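Side-chain contacts in peptide ABC transporter, peptide-binding protein (PDB 2D5W), which binds oligopeptides, a pentapeptide in this crystal, and probably delivers them to an ABC transporter for import across the membrane: residues A58-V61 with E65-R68; I85-D90 with R97-E102; T327-L332 with N366-E371; M463-W468 with L545-R550. All coordinates share one frame; numbering follows the deposited sequence.

Contact 1 of 4, residues A58-V61 with E65-R68; sequences ATEV and ENGR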
loop_
_atom_site.group_PDB
_atom_site.type_symbol
_atom_site.label_atom_id
_atom_site.label_comp_id
_atom_site.label_asym_id
_atom_site.label_seq_id
_atom_site.Cartn_x
_atom_site.Cartn_y
_atom_site.Cartn_z
ATOM N N ALA A 58 6.352 6.609 -21.777
ATOM C CA ALA A 58 7.732 6.818 -22.219
ATOM C C ALA A 58 7.904 6.004 -23.505
ATOM O O ALA A 58 7.150 5.064 -23.754
ATOM C CB ALA A 58 8.712 6.341 -21.157
ATOM N N THR A 59 8.898 6.357 -24.315
ATOM C CA THR A 59 9.128 5.670 -25.585
ATOM C C THR A 59 9.713 4.269 -25.475
ATOM O O THR A 59 9.438 3.411 -26.315
ATOM C CB THR A 59 10.068 6.476 -26.487
ATOM O OG1 THR A 59 11.325 6.644 -25.821
ATOM C CG2 THR A 59 9.471 7.842 -26.804
ATOM N N GLU A 60 10.533 4.038 -24.457
ATOM C CA GLU A 60 11.145 2.731 -24.289
ATOM C C GLU A 60 11.765 2.565 -22.914
ATOM O O GLU A 60 12.114 3.540 -22.246
ATOM C CB GLU A 60 12.211 2.500 -25.368
ATOM C CG GLU A 60 13.366 3.482 -25.336
ATOM C CD GLU A 60 14.423 3.173 -26.386
ATOM O OE1 GLU A 60 15.412 3.926 -26.473
ATOM O OE2 GLU A 60 14.265 2.177 -27.123
ATOM N N VAL A 61 11.891 1.314 -22.491
ATOM C CA VAL A 61 12.476 1.002 -21.198
ATOM C C VAL A 61 13.985 1.224 -21.256
ATOM O O VAL A 61 14.662 0.716 -22.151
ATOM C CB VAL A 61 12.200 -0.465 -20.812
ATOM C CG1 VAL A 61 12.879 -0.797 -19.497
ATOM C CG2 VAL A 61 10.700 -0.699 -20.706
ATOM N N GLU A 65 21.965 -1.818 -22.412
ATOM C CA GLU A 65 22.062 -2.141 -23.831
ATOM C C GLU A 65 21.743 -0.983 -24.769
ATOM O O GLU A 65 22.371 -0.855 -25.821
ATOM C CB GLU A 65 21.152 -3.328 -24.169
ATOM C CG GLU A 65 21.316 -4.529 -23.250
ATOM C CD GLU A 65 20.575 -4.361 -21.939
ATOM O OE1 GLU A 65 19.327 -4.298 -21.970
ATOM O OE2 GLU A 65 21.232 -4.290 -20.880
ATOM N N ASN A 66 20.762 -0.153 -24.419
ATOM C CA ASN A 66 20.424 0.982 -25.273
ATOM C C ASN A 66 21.034 2.291 -24.773
ATOM O O ASN A 66 20.696 3.371 -25.262
ATOM C CB ASN A 66 18.900 1.131 -25.449
ATOM C CG ASN A 66 18.149 1.296 -24.135
ATOM O OD1 ASN A 66 18.651 1.888 -23.181
ATOM N ND2 ASN A 66 16.922 0.789 -24.096
ATOM N N GLY A 67 21.934 2.182 -23.801
ATOM C CA GLY A 67 22.612 3.349 -23.265
ATOM C C GLY A 67 21.793 4.312 -22.428
ATOM O O GLY A 67 22.277 5.391 -22.082
ATOM N N ARG A 68 20.559 3.945 -22.098
ATOM C CA ARG A 68 19.719 4.823 -21.290
ATOM C C ARG A 68 19.995 4.670 -19.797
ATOM O O ARG A 68 19.538 5.478 -18.989
ATOM C CB ARG A 68 18.239 4.583 -21.595
ATOM C CG ARG A 68 17.776 5.190 -22.913
ATOM C CD ARG A 68 16.326 4.829 -23.190
ATOM N NE ARG A 68 15.799 5.489 -24.383
ATOM C CZ ARG A 68 15.383 6.753 -24.429
ATOM N NH1 ARG A 68 14.925 7.252 -25.570
ATOM N NH2 ARG A 68 15.411 7.514 -23.343
#
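Arg68 and Glu60 carry most of this contact, meeting as a salt bridge through a single pair of atoms: Arg68 NE donates to Glu60 OE1 at 2.6 Å, nearly straight at 169°. The oxygen sits at the edge of the guanidinium, in its plane, whereas the nitrogen reaches OE1 on the anti side of the carboxylate. The two planes stand 83° apart, which rules out the side-on grip by two nitrogens. The arginine chain runs extended from CG to NE and crosses the glutamate at about a right angle, with Glu60 CG 3.3 Å from Arg68 NE. The remaining guanidinium nitrogens are bonded into strand 78-86, NH1 to Thr86 OG1 and NH2 to Asp84 O.

Asn66 adds a second link. Its CG lies between the backbone N and the carbonyl carbon (chi1 58°), and ND2 donates to Val61 O at 3.0 Å, with the acceptor in the amide plane. On the other side of the amide, OD1 accepts from Arg68 N at 3.0 Å, an Asx turn, and also from Thr63 N. Both ends of the amide are therefore committed to the backbone of this surface loop, while a partly exposed charge pair, likely weakened by solvent, ties the loop's flanks together.

Contact 2 of 4, residues I85-D90 with R97-E102; sequences ITIRPD and RPITTE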
loop_
_atom_site.group_PDB
_atom_site.type_symbol
_atom_site.label_atom_id
_atom_site.label_comp_id
_atom_site.label_asym_id
_atom_site.label_seq_id
_atom_site.Cartn_x
_atom_site.Cartn_y
_atom_site.Cartn_z
ATOM N N ILE A 85 14.909 8.929 -19.665
ATOM C CA ILE A 85 13.540 8.668 -20.081
ATOM C C ILE A 85 13.109 9.695 -21.118
ATOM O O ILE A 85 13.389 10.885 -20.974
ATOM C CB ILE A 85 12.576 8.745 -18.877
ATOM C CG1 ILE A 85 12.955 7.671 -17.856
ATOM C CG2 ILE A 85 11.128 8.589 -19.345
ATOM C CD1 ILE A 85 12.113 7.677 -16.601
ATOM N N THR A 86 12.450 9.222 -22.172
ATOM C CA THR A 86 11.943 10.099 -23.217
ATOM C C THR A 86 10.422 9.989 -23.200
ATOM O O THR A 86 9.869 8.902 -23.366
ATOM C CB THR A 86 12.455 9.687 -24.616
ATOM O OG1 THR A 86 13.887 9.723 -24.638
ATOM C CG2 THR A 86 11.920 10.636 -25.680
ATOM N N ILE A 87 9.750 11.113 -22.982
ATOM C CA ILE A 87 8.291 11.134 -22.955
ATOM C C ILE A 87 7.778 11.060 -24.393
ATOM O O ILE A 87 8.280 11.765 -25.265
ATOM C CB ILE A 87 7.767 12.437 -22.304
ATOM C CG1 ILE A 87 8.324 12.576 -20.883
ATOM C CG2 ILE A 87 6.240 12.437 -22.293
ATOM C CD1 ILE A 87 7.967 13.888 -20.206
ATOM N N ARG A 88 6.792 10.201 -24.648
ATOM C CA ARG A 88 6.226 10.079 -25.991
ATOM C C ARG A 88 5.712 11.432 -26.467
ATOM O O ARG A 88 5.195 12.222 -25.681
ATOM C CB ARG A 88 5.059 9.089 -26.004
ATOM C CG ARG A 88 5.447 7.632 -25.864
ATOM C CD ARG A 88 4.212 6.739 -25.866
ATOM N NE ARG A 88 3.390 6.946 -27.057
ATOM C CZ ARG A 88 2.958 5.969 -27.847
ATOM N NH1 ARG A 88 2.216 6.253 -28.909
ATOM N NH2 ARG A 88 3.277 4.709 -27.584
ATOM N N PRO A 89 5.834 11.711 -27.773
ATOM C CA PRO A 89 5.368 12.986 -28.323
ATOM C C PRO A 89 3.861 13.181 -28.201
ATOM O O PRO A 89 3.370 14.309 -28.220
ATOM C CB PRO A 89 5.825 12.917 -29.778
ATOM C CG PRO A 89 5.774 11.449 -30.078
ATOM C CD PRO A 89 6.387 10.849 -28.831
ATOM N N ASP A 90 3.132 12.075 -28.075
ATOM C CA ASP A 90 1.679 12.123 -27.968
ATOM C C ASP A 90 1.124 11.929 -26.554
ATOM O O ASP A 90 -0.074 11.709 -26.381
ATOM C CB ASP A 90 1.046 11.101 -28.921
ATOM C CG ASP A 90 1.677 9.729 -28.814
ATOM O OD1 ASP A 90 2.408 9.474 -27.833
ATOM O OD2 ASP A 90 1.433 8.893 -29.711
ATOM N N ARG A 97 -3.620 19.353 -23.026
ATOM C CA ARG A 97 -2.276 19.892 -22.842
ATOM C C ARG A 97 -1.236 18.775 -22.881
ATOM O O ARG A 97 -1.501 17.647 -22.463
ATOM C CB ARG A 97 -2.184 20.650 -21.513
ATOM C CG ARG A 97 -3.171 21.806 -21.396
ATOM C CD ARG A 97 -2.907 22.877 -22.447
ATOM N NE ARG A 97 -1.710 23.658 -22.145
ATOM C CZ ARG A 97 -1.613 24.513 -21.131
ATOM N NH1 ARG A 97 -0.487 25.183 -20.926
ATOM N NH2 ARG A 97 -2.648 24.706 -20.322
ATOM N N PRO A 98 -0.030 19.076 -23.381
ATOM C CA PRO A 98 1.013 18.051 -23.453
ATOM C C PRO A 98 1.614 17.690 -22.100
ATOM O O PRO A 98 1.665 18.515 -21.191
ATOM C CB PRO A 98 2.050 18.690 -24.373
ATOM C CG PRO A 98 1.954 20.137 -23.995
ATOM C CD PRO A 98 0.452 20.353 -23.939
ATOM N N ILE A 99 2.047 16.439 -21.972
ATOM C CA ILE A 99 2.722 16.004 -20.761
ATOM C C ILE A 99 4.191 16.254 -21.103
ATOM O O ILE A 99 4.702 15.731 -22.096
ATOM C CB ILE A 99 2.467 14.513 -20.467
ATOM C CG1 ILE A 99 1.006 14.323 -20.035
ATOM C CG2 ILE A 99 3.427 14.024 -19.388
ATOM C CD1 ILE A 99 0.577 12.880 -19.856
ATOM N N THR A 100 4.859 17.070 -20.296
ATOM C CA THR A 100 6.248 17.436 -20.569
ATOM C C THR A 100 7.132 17.314 -19.343
ATOM O O THR A 100 6.666 16.983 -18.251
ATOM C CB THR A 100 6.346 18.900 -21.038
ATOM O OG1 THR A 100 6.132 19.762 -19.913
ATOM C CG2 THR A 100 5.300 19.203 -22.106
ATOM N N THR A 101 8.414 17.615 -19.522
ATOM C CA THR A 101 9.348 17.546 -18.418
ATOM C C THR A 101 9.070 18.634 -17.382
ATOM O O THR A 101 9.635 18.606 -16.294
ATOM C CB THR A 101 10.810 17.620 -18.912
ATOM O OG1 THR A 101 10.970 18.739 -19.789
ATOM C CG2 THR A 101 11.181 16.343 -19.660
ATOM N N GLU A 102 8.208 19.599 -17.704
ATOM C CA GLU A 102 7.870 20.614 -16.710
ATOM C C GLU A 102 7.012 19.934 -15.640
ATOM O O GLU A 102 7.055 20.308 -14.467
ATOM C CB GLU A 102 7.114 21.785 -17.344
ATOM C CG GLU A 102 7.941 22.520 -18.384
ATOM C CD GLU A 102 7.385 23.882 -18.743
ATOM O OE1 GLU A 102 7.685 24.356 -19.857
ATOM O OE2 GLU A 102 6.670 24.484 -17.917
HETATM O O HOH W 1 4.401 14.927 -24.740
#
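Ile87, just past the end of strand 78-86, makes all the direct contacts with residues 97-102, and it does so with both branches of its side chain. Ahead of it, Ile85 and Thr86 are the last strand residues, and Thr86 OG1 is bonded to Asn136 OD1. At Ile87 the CG2 methyl lies anti to the backbone N (CG1 having chi1 -58°) and meets Ile99 O at 3.6 Å; its nearest side-chain neighbour there is Ile99 CG2, 4.3 Å away. The longer branch is extended (chi2 175°) and brings CD1 to Thr100 C at 3.6 Å and to Thr101 CG2 at 4.1 Å. The isoleucine thus packs largely on backbone, against the turn that leads into helix 101-112. The first turn of that helix is capped: Thr100 is the N-cap, its OG1 accepting from Glu102 N at 3.0 Å, and Thr100 N is itself bonded to Asp103 OD1. Phe137 of strand 136-141 touches both Ile87 and Thr101, so the antiparallel sheet backs this apolar packing, and Thr101 OG1 is bonded to Asp133 O. At Arg88 the link becomes polar and indirect, for a water lies within hydrogen-bonding distance of both Arg88 O and Ile99 O and links them. The arginine side chain leads away from residues 97-102 and grips Asp90 side-on, NE to OD1 at 2.8 Å and NH1 to OD2 at 2.9 Å, each bond using a syn lone pair and lying within 3° of the guanidinium plane.

Contact 3 of 4, residues T327-L332 with N366-E371; sequences TRQAIL and NVKKYE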
loop_
_atom_site.group_PDB
_atom_site.type_symbol
_atom_site.label_atom_id
_atom_site.label_comp_id
_atom_site.label_asym_id
_atom_site.label_seq_id
_atom_site.Cartn_x
_atom_site.Cartn_y
_atom_site.Cartn_z
ATOM N N THR A 327 6.083 -8.373 26.148
ATOM C CA THR A 327 4.643 -8.159 26.066
ATOM C C THR A 327 4.122 -8.556 24.689
ATOM O O THR A 327 3.064 -9.172 24.561
ATOM C CB THR A 327 4.289 -6.684 26.306
ATOM O OG1 THR A 327 4.891 -6.250 27.531
ATOM C CG2 THR A 327 2.780 -6.500 26.394
ATOM N N ARG A 328 4.878 -8.197 23.656
ATOM C CA ARG A 328 4.486 -8.500 22.289
ATOM C C ARG A 328 4.569 -10.004 22.032
ATOM O O ARG A 328 3.711 -10.575 21.352
ATOM C CB ARG A 328 5.357 -7.691 21.322
ATOM C CG ARG A 328 5.281 -6.191 21.628
ATOM C CD ARG A 328 5.879 -5.327 20.534
ATOM N NE ARG A 328 7.318 -5.504 20.357
ATOM C CZ ARG A 328 8.257 -4.803 20.986
ATOM N NH1 ARG A 328 9.538 -5.047 20.738
ATOM N NH2 ARG A 328 7.929 -3.862 21.860
ATOM N N GLN A 329 5.585 -10.649 22.597
ATOM C CA GLN A 329 5.738 -12.092 22.455
ATOM C C GLN A 329 4.581 -12.791 23.176
ATOM O O GLN A 329 4.030 -13.773 22.678
ATOM C CB GLN A 329 7.069 -12.546 23.055
ATOM C CG GLN A 329 8.288 -11.933 22.389
ATOM C CD GLN A 329 9.579 -12.321 23.077
ATOM O OE1 GLN A 329 9.610 -12.509 24.290
ATOM N NE2 GLN A 329 10.654 -12.429 22.308
ATOM N N ALA A 330 4.209 -12.276 24.348
ATOM C CA ALA A 330 3.114 -12.858 25.120
ATOM C C ALA A 330 1.817 -12.800 24.325
ATOM O O ALA A 330 1.087 -13.788 24.235
ATOM C CB ALA A 330 2.951 -12.112 26.443
ATOM N N ILE A 331 1.525 -11.638 23.753
ATOM C CA ILE A 331 0.306 -11.492 22.974
ATOM C C ILE A 331 0.292 -12.467 21.800
ATOM O O ILE A 331 -0.719 -13.124 21.552
ATOM C CB ILE A 331 0.136 -10.044 22.452
ATOM C CG1 ILE A 331 -0.101 -9.093 23.633
ATOM C CG2 ILE A 331 -1.039 -9.970 21.473
ATOM C CD1 ILE A 331 -0.103 -7.619 23.252
ATOM N N LEU A 332 1.411 -12.584 21.089
ATOM C CA LEU A 332 1.445 -13.485 19.941
ATOM C C LEU A 332 1.216 -14.941 20.348
ATOM O O LEU A 332 0.550 -15.691 19.630
ATOM C CB LEU A 332 2.765 -13.340 19.170
ATOM C CG LEU A 332 2.786 -14.009 17.786
ATOM C CD1 LEU A 332 1.595 -13.533 16.956
ATOM C CD2 LEU A 332 4.095 -13.693 17.075
ATOM N N ASN A 366 13.093 -19.462 8.024
ATOM C CA ASN A 366 13.731 -19.974 9.234
ATOM C C ASN A 366 13.697 -19.131 10.507
ATOM O O ASN A 366 14.323 -19.505 11.500
ATOM C CB ASN A 366 15.191 -20.301 8.908
ATOM C CG ASN A 366 15.330 -21.188 7.687
ATOM O OD1 ASN A 366 16.258 -21.027 6.893
ATOM N ND2 ASN A 366 14.413 -22.136 7.532
ATOM N N VAL A 367 12.979 -18.012 10.506
ATOM C CA VAL A 367 12.940 -17.171 11.700
ATOM C C VAL A 367 12.183 -17.816 12.859
ATOM O O VAL A 367 11.422 -18.767 12.673
ATOM C CB VAL A 367 12.307 -15.787 11.406
ATOM C CG1 VAL A 367 13.020 -15.132 10.236
ATOM C CG2 VAL A 367 10.814 -15.935 11.131
ATOM N N LYS A 368 12.405 -17.283 14.054
ATOM C CA LYS A 368 11.760 -17.771 15.267
ATOM C C LYS A 368 10.238 -17.740 15.123
ATOM O O LYS A 368 9.674 -16.759 14.635
ATOM C CB LYS A 368 12.194 -16.901 16.449
ATOM C CG LYS A 368 11.585 -17.269 17.790
ATOM C CD LYS A 368 12.142 -16.363 18.879
ATOM C CE LYS A 368 11.528 -16.667 20.232
ATOM N NZ LYS A 368 12.101 -15.788 21.287
ATOM N N LYS A 369 9.580 -18.815 15.551
ATOM C CA LYS A 369 8.124 -18.914 15.476
ATOM C C LYS A 369 7.507 -18.926 16.870
ATOM O O LYS A 369 8.055 -19.525 17.800
ATOM C CB LYS A 369 7.712 -20.190 14.738
ATOM C CG LYS A 369 8.212 -20.289 13.306
ATOM C CD LYS A 369 7.764 -21.598 12.673
ATOM C CE LYS A 369 8.312 -21.750 11.263
ATOM N NZ LYS A 369 7.909 -23.046 10.654
ATOM N N TYR A 370 6.360 -18.269 17.008
ATOM C CA TYR A 370 5.659 -18.204 18.283
ATOM C C TYR A 370 4.368 -19.005 18.207
ATOM O O TYR A 370 3.342 -18.518 17.730
ATOM C CB TYR A 370 5.358 -16.748 18.628
ATOM C CG TYR A 370 6.602 -15.919 18.833
ATOM C CD1 TYR A 370 7.133 -15.726 20.108
ATOM C CD2 TYR A 370 7.261 -15.336 17.749
ATOM C CE1 TYR A 370 8.283 -14.971 20.301
ATOM C CE2 TYR A 370 8.416 -14.580 17.931
ATOM C CZ TYR A 370 8.920 -14.400 19.209
ATOM O OH TYR A 370 10.048 -13.636 19.398
ATOM N N GLU A 371 4.425 -20.240 18.688
ATOM C CA GLU A 371 3.262 -21.113 18.658
ATOM C C GLU A 371 2.197 -20.669 19.654
ATOM O O GLU A 371 2.478 -19.926 20.592
ATOM C CB GLU A 371 3.678 -22.561 18.958
ATOM C CG GLU A 371 3.957 -22.868 20.432
ATOM C CD GLU A 371 5.321 -22.407 20.919
ATOM O OE1 GLU A 371 6.025 -21.680 20.185
ATOM O OE2 GLU A 371 5.690 -22.775 22.054
#
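The Tyr370 ring is met by Leu332 and Gln329 of helix 325-333, both approaching it obliquely, neither squarely over a face nor at an edge. Leu332 CD2 reaches Tyr370 CD2 at 3.6 Å and also touches CB, near the root of the ring. With CG anti to the backbone N (chi1 -167°), the leucine points its branch across the tyrosine at about a right angle. Gln329 comes to the hydroxyl end of the ring: its CG lies 3.7 Å from Tyr370 CE1, and the extended chain carries the amide on to the hydroxyl, amide and ring planes being 46° apart. The resulting bond, Gln329 NE2 to Tyr370 OH at 3.2 Å, is weak, as its 135° angle at the hydrogen attests. The hydroxyl's stronger partner is Ala539 O of helix 524-541. A further ring, that of His333, meets Tyr370 edge-to-face. Lys368 NZ comes within 3.8 Å of Gln329 NE2, but this is a contact between two donors, and the ammonium forms its salt bridge with Glu540. Chemically, the tyrosine offers a carbon surface to the helix and a polar end beyond it: carbon packing dominates, and the buried hydroxyl has its main hydrogen bond in a third element, helix 524-541.

Contact 4 of 4, residues M463-W468 with L545-R550; sequences MFEFAW and LPLYFR
Strands 463-469 and 544-557 both flank strand 293-308 in a mixed sheet of this periplasmic-binding-protein fold, each pairing with it antiparallel, and the contact spans that central strand from one neighbour to the other. The evidence is in the spacing: the closest CA atoms are 8.7 Å apart, between Ala467 and Arg550, and no hydrogen bond joins the two segments directly. Leu547 and Tyr548 form a classic beta bulge opposite Glu304 of the middle strand. Strand 463-469 also reaches the bound peptide, which pairs antiparallel with Trp468 and sets a basic side chain against Ala467.

Glu465 supplies the main side-chain contact. Its CG is anti to the backbone N (chi1 179°) and the chain beyond is extended, a shape that carries the carboxylate to Leu547, whose CD1 lies 3.6 Å from Glu465 CD. Glu465 OE1 is bonded to Tyr409 OH, while the carboxylates of Glu465 and Glu304 come close, a repulsion that Arg550 and a bound water probably ease. Arg550, bent at chi3 (56°), brings NH2 to 3.8 Å from Ala467 CB, and that nitrogen is salt-bridged to Glu304. The water bridges Glu465 and Tyr548: it donates to Glu465 OE2 at 2.8 Å and lies 2.7 Å from Tyr548 OH, at the edge of the tyrosine ring and in its plane.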
loop_
_atom_site.group_PDB
_atom_site.type_symbol
_atom_site.label_atom_id
_atom_site.label_comp_id
_atom_site.label_asym_id
_atom_site.label_seq_id
_atom_site.Cartn_x
_atom_site.Cartn_y
_atom_site.Cartn_z
ATOM N N MET A 463 -3.353 -2.111 19.440
ATOM C CA MET A 463 -3.257 -2.977 18.274
ATOM C C MET A 463 -4.023 -2.384 17.094
ATOM O O MET A 463 -5.096 -1.811 17.267
ATOM C CB MET A 463 -3.840 -4.349 18.614
ATOM C CG MET A 463 -3.098 -5.091 19.718
ATOM S SD MET A 463 -4.073 -6.422 20.490
ATOM C CE MET A 463 -4.140 -7.627 19.172
ATOM N N PHE A 464 -3.468 -2.541 15.895
ATOM C CA PHE A 464 -4.088 -2.031 14.676
ATOM C C PHE A 464 -3.855 -3.097 13.605
ATOM O O PHE A 464 -2.732 -3.277 13.127
ATOM C CB PHE A 464 -3.427 -0.698 14.296
ATOM C CG PHE A 464 -4.044 0.007 13.105
ATOM C CD1 PHE A 464 -3.484 1.198 12.651
ATOM C CD2 PHE A 464 -5.152 -0.504 12.433
ATOM C CE1 PHE A 464 -4.011 1.871 11.554
ATOM C CE2 PHE A 464 -5.688 0.168 11.327
ATOM C CZ PHE A 464 -5.114 1.354 10.890
ATOM N N GLU A 465 -4.912 -3.825 13.254
ATOM C CA GLU A 465 -4.802 -4.881 12.256
ATOM C C GLU A 465 -5.211 -4.458 10.859
ATOM O O GLU A 465 -6.273 -3.869 10.654
ATOM C CB GLU A 465 -5.649 -6.106 12.624
ATOM C CG GLU A 465 -5.536 -7.205 11.554
ATOM C CD GLU A 465 -6.348 -8.458 11.837
ATOM O OE1 GLU A 465 -6.754 -8.679 12.997
ATOM O OE2 GLU A 465 -6.563 -9.241 10.884
ATOM N N PHE A 466 -4.352 -4.772 9.900
ATOM C CA PHE A 466 -4.617 -4.505 8.496
ATOM C C PHE A 466 -3.546 -5.242 7.705
ATOM O O PHE A 466 -2.790 -6.040 8.268
ATOM C CB PHE A 466 -4.629 -2.990 8.192
ATOM C CG PHE A 466 -3.305 -2.296 8.385
ATOM C CD1 PHE A 466 -2.462 -2.052 7.301
ATOM C CD2 PHE A 466 -2.909 -1.860 9.648
ATOM C CE1 PHE A 466 -1.250 -1.383 7.473
ATOM C CE2 PHE A 466 -1.695 -1.190 9.831
ATOM C CZ PHE A 466 -0.865 -0.953 8.739
ATOM N N ALA A 467 -3.497 -5.014 6.401
ATOM C CA ALA A 467 -2.500 -5.672 5.577
ATOM C C ALA A 467 -1.701 -4.675 4.764
ATOM O O ALA A 467 -2.239 -3.679 4.279
ATOM C CB ALA A 467 -3.168 -6.670 4.631
ATOM N N TRP A 468 -0.402 -4.931 4.648
ATOM C CA TRP A 468 0.457 -4.109 3.808
ATOM C C TRP A 468 0.559 -4.856 2.486
ATOM O O TRP A 468 0.781 -6.070 2.474
ATOM C CB TRP A 468 1.878 -3.985 4.368
ATOM C CG TRP A 468 2.046 -3.066 5.523
ATOM C CD1 TRP A 468 2.442 -3.410 6.778
ATOM C CD2 TRP A 468 1.880 -1.643 5.529
ATOM N NE1 TRP A 468 2.538 -2.295 7.569
ATOM C CE2 TRP A 468 2.198 -1.194 6.829
ATOM C CE3 TRP A 468 1.497 -0.701 4.562
ATOM C CZ2 TRP A 468 2.147 0.155 7.191
ATOM C CZ3 TRP A 468 1.446 0.646 4.924
ATOM C CH2 TRP A 468 1.770 1.058 6.228
ATOM N N LEU A 545 2.910 -7.814 14.963
ATOM C CA LEU A 545 2.572 -9.226 15.072
ATOM C C LEU A 545 2.159 -9.754 13.709
ATOM O O LEU A 545 1.156 -9.318 13.143
ATOM C CB LEU A 545 1.433 -9.423 16.076
ATOM C CG LEU A 545 1.612 -8.740 17.436
ATOM C CD1 LEU A 545 0.442 -9.092 18.343
ATOM C CD2 LEU A 545 2.921 -9.180 18.073
ATOM N N PRO A 546 2.942 -10.687 13.150
ATOM C CA PRO A 546 2.583 -11.228 11.837
ATOM C C PRO A 546 1.415 -12.198 11.975
ATOM O O PRO A 546 1.388 -13.001 12.908
ATOM C CB PRO A 546 3.869 -11.920 11.396
ATOM C CG PRO A 546 4.411 -12.456 12.701
ATOM C CD PRO A 546 4.165 -11.323 13.681
ATOM N N LEU A 547 0.445 -12.115 11.068
ATOM C CA LEU A 547 -0.695 -13.024 11.134
ATOM C C LEU A 547 -0.657 -14.058 10.008
ATOM O O LEU A 547 -0.407 -15.235 10.261
ATOM C CB LEU A 547 -2.019 -12.244 11.120
ATOM C CG LEU A 547 -2.266 -11.347 12.344
ATOM C CD1 LEU A 547 -3.658 -10.738 12.251
ATOM C CD2 LEU A 547 -2.126 -12.154 13.635
ATOM N N TYR A 548 -0.891 -13.633 8.769
ATOM C CA TYR A 548 -0.855 -14.560 7.642
ATOM C C TYR A 548 -0.623 -13.854 6.313
ATOM O O TYR A 548 -0.822 -12.644 6.197
ATOM C CB TYR A 548 -2.149 -15.395 7.574
ATOM C CG TYR A 548 -3.447 -14.609 7.589
ATOM C CD1 TYR A 548 -4.101 -14.314 8.789
ATOM C CD2 TYR A 548 -4.036 -14.181 6.400
ATOM C CE1 TYR A 548 -5.313 -13.613 8.795
ATOM C CE2 TYR A 548 -5.240 -13.482 6.399
ATOM C CZ TYR A 548 -5.873 -13.202 7.593
ATOM O OH TYR A 548 -7.066 -12.514 7.572
ATOM N N PHE A 549 -0.179 -14.617 5.317
ATOM C CA PHE A 549 0.065 -14.084 3.978
ATOM C C PHE A 549 -1.182 -14.367 3.149
ATOM O O PHE A 549 -1.708 -15.480 3.157
ATOM C CB PHE A 549 1.288 -14.747 3.340
ATOM C CG PHE A 549 2.581 -14.447 4.050
ATOM C CD1 PHE A 549 3.042 -13.141 4.163
ATOM C CD2 PHE A 549 3.344 -15.477 4.588
ATOM C CE1 PHE A 549 4.251 -12.866 4.806
ATOM C CE2 PHE A 549 4.551 -15.210 5.229
ATOM C CZ PHE A 549 5.004 -13.906 5.336
ATOM N N ARG A 550 -1.640 -13.356 2.423
ATOM C CA ARG A 550 -2.862 -13.460 1.636
ATOM C C ARG A 550 -2.720 -13.609 0.134
ATOM O O ARG A 550 -1.686 -13.295 -0.451
ATOM C CB ARG A 550 -3.731 -12.229 1.908
ATOM C CG ARG A 550 -4.231 -12.144 3.331
ATOM C CD ARG A 550 -4.822 -10.786 3.662
ATOM N NE ARG A 550 -5.893 -10.396 2.750
ATOM C CZ ARG A 550 -6.620 -9.297 2.901
ATOM N NH1 ARG A 550 -7.579 -9.005 2.032
ATOM N NH2 ARG A 550 -6.385 -8.486 3.926
HETATM O O HOH W 2 -7.834 -11.554 9.921
#

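In the fold
Contacts 1 and 2 are neighbours, their centres about 15 Å apart: contact 1 is bonded to the end of strand 78-86, on which contact 2 opens, with Thr59 N reaching Thr86 O. Both lie about 28 Å from the chain's centre, yet contact 1 is a surface contact built on charge and amide bonds, whereas contact 2 is buried and mostly apolar. Contacts 3 and 4 form a second pair, about 14 Å between centres, joined where Ile331 and Leu332 pack on Leu545 and Pro546. Both are buried; contact 4, the most central, holds a buried carboxylate, a partly exposed arginine and a bridging water, while contact 3 relies on aliphatic carbons packed against one tyrosine ring.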